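Melibiose/raffinose/stachyose-binding protein MelE (Bacillus subtilis subsp. subtilis str. 168, PDB 4R6H) binds melibiose, raffinose and stachyose as the solute-binding component of an ABC transporter that imports these sugars. Local coordinates at residues T34-S39 and L88-D93. Sequence-based numbering, arbitrary orientation.
Sequences TLTIYS and LPDLFD
Thr36 and Asp90 meet through backbone and side chain. Asp90 OD2 accepts a hydrogen bond from Thr36 N at 2.8 Å on its anti side, nearly straight (173° at the hydrogen). In one of the two modelled conformers of Thr36 (chi1 54°), OG1 lies between its own N and carbonyl carbon, where it donates weakly to Asp90 OD2 and accepts a hydrogen bond from Asp90 N at 3.1 Å; threonine suits the place because its hydroxyl can donate and accept at once. Next along, Leu91 N reaches Thr36 O at 3.0 Å and Tyr38 N reaches Leu91 O at 2.9 Å, so the two chains run parallel. Through the single bridge of Ile37 with Leu91, strand 91-92 lies alongside the edge of 33-38 away from 64-69, in one lobe of the two-lobed fold of the bacterial solute-binding protein 1 family. On the face carrying Ile37 and Leu91, these branched apolar chains lie side by side, CD1 to CD1 at 3.8 Å, against helix 320-331. On the other face, Pro89 lays CG over the Tyr38 ring, a CH-pi contact 3.7 Å from the centroid; proline suits the place because its ring CH groups pack on the electron-rich tyrosine face, while Arg82 holds the hydroxyl. Farther out, one water joins Thr34 O to Asp90 OD2 and another joins Ser39 OG, also hydrogen-bonded to Met41 N, to Asp93 OD2. Ser317 OG pairs with Asp90 OD1; Thr40 OG1 on OD2 and the backbone N of His95 and Thr310 on OD1 hold the Asp93 carboxylate.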
# COMPACT_ATOMS: atom_id res chain seq x y z
N THR A 34 -0.49 21.00 24.47
CA THR A 34 -0.57 20.65 23.06
C THR A 34 -0.18 19.19 22.89
O THR A 34 0.86 18.78 23.38
CB THR A 34 0.39 21.51 22.24
OG1 THR A 34 -0.10 22.86 22.23
CG2 THR A 34 0.46 21.00 20.81
N LEU A 35 -0.99 18.43 22.16
CA LEU A 35 -0.68 17.02 21.83
C LEU A 35 -0.41 17.04 20.32
O LEU A 35 -1.29 17.40 19.53
CB LEU A 35 -1.87 16.13 22.15
CG LEU A 35 -1.71 14.64 21.74
CD1 LEU A 35 -0.71 13.95 22.62
CD2 LEU A 35 -3.04 13.92 21.81
N THR A 36 0.85 16.76 19.94
CA THR A 36 1.24 16.89 18.55
C THR A 36 1.14 15.54 17.85
O THR A 36 1.64 14.53 18.36
CB THR A 36 2.66 17.44 18.40
OG1 THR A 36 3.56 16.64 19.17
CG2 THR A 36 2.73 18.90 18.88
N ILE A 37 0.49 15.56 16.70
CA ILE A 37 0.24 14.34 15.92
C ILE A 37 0.67 14.57 14.47
O ILE A 37 0.25 15.56 13.83
CB ILE A 37 -1.24 13.98 15.89
CG1 ILE A 37 -1.80 13.95 17.31
CG2 ILE A 37 -1.48 12.65 15.14
CD1 ILE A 37 -3.22 13.44 17.44
N TYR A 38 1.52 13.69 13.95
CA TYR A 38 1.92 13.73 12.54
C TYR A 38 1.22 12.59 11.79
O TYR A 38 1.14 11.46 12.31
CB TYR A 38 3.43 13.52 12.37
CG TYR A 38 4.33 14.74 12.36
CD1 TYR A 38 4.06 15.86 13.11
CD2 TYR A 38 5.50 14.71 11.59
CE1 TYR A 38 4.92 16.97 13.08
CE2 TYR A 38 6.36 15.79 11.53
CZ TYR A 38 6.07 16.91 12.28
OH TYR A 38 6.96 17.97 12.21
N SER A 39 0.81 12.88 10.55
CA SER A 39 0.06 11.96 9.72
C SER A 39 0.50 12.05 8.26
O SER A 39 0.71 13.18 7.76
CB SER A 39 -1.44 12.25 9.83
OG SER A 39 -2.20 11.44 8.91
N LEU A 88 10.58 13.98 18.78
CA LEU A 88 9.50 13.45 17.99
C LEU A 88 8.18 14.08 18.36
O LEU A 88 7.99 14.57 19.44
CB LEU A 88 9.41 11.94 18.12
CG LEU A 88 10.45 11.13 17.34
CD1 LEU A 88 11.84 11.20 18.00
CD2 LEU A 88 10.00 9.70 17.17
N PRO A 89 7.23 14.05 17.42
CA PRO A 89 5.88 14.36 17.81
C PRO A 89 5.41 13.35 18.84
O PRO A 89 5.94 12.23 18.93
CB PRO A 89 5.09 14.17 16.50
CG PRO A 89 6.11 14.04 15.42
CD PRO A 89 7.27 13.42 16.09
N ASP A 90 4.36 13.71 19.58
CA ASP A 90 3.82 12.78 20.59
C ASP A 90 3.26 11.51 19.93
O ASP A 90 3.45 10.41 20.41
CB ASP A 90 2.75 13.46 21.43
CG ASP A 90 3.26 14.73 22.12
OD1 ASP A 90 4.35 14.66 22.75
OD2 ASP A 90 2.60 15.79 21.96
N LEU A 91 2.61 11.73 18.81
CA LEU A 91 2.06 10.63 18.00
C LEU A 91 2.49 10.85 16.56
O LEU A 91 2.45 11.99 16.06
CB LEU A 91 0.54 10.64 18.08
CG LEU A 91 -0.09 10.19 19.39
CD1 LEU A 91 -1.54 10.68 19.52
CD2 LEU A 91 -0.02 8.69 19.54
N PHE A 92 2.82 9.77 15.88
CA PHE A 92 3.26 9.87 14.50
C PHE A 92 2.86 8.62 13.72
O PHE A 92 2.61 7.57 14.25
CB PHE A 92 4.77 10.15 14.42
CG PHE A 92 5.60 9.17 15.17
CD1 PHE A 92 5.89 9.37 16.52
CD2 PHE A 92 6.08 8.04 14.56
CE1 PHE A 92 6.63 8.43 17.21
CE2 PHE A 92 6.85 7.11 15.25
CZ PHE A 92 7.11 7.31 16.57
N ASP A 93 2.83 8.78 12.41
CA ASP A 93 2.44 7.72 11.47
C ASP A 93 3.69 6.98 11.01
O ASP A 93 4.67 7.59 10.50
CB ASP A 93 1.74 8.42 10.32
CG ASP A 93 1.03 7.48 9.32
OD1 ASP A 93 1.21 6.26 9.38
OD2 ASP A 93 0.29 8.07 8.46
O HOH W 1 3.60 18.26 22.08
O HOH W 2 -2.02 8.94 9.80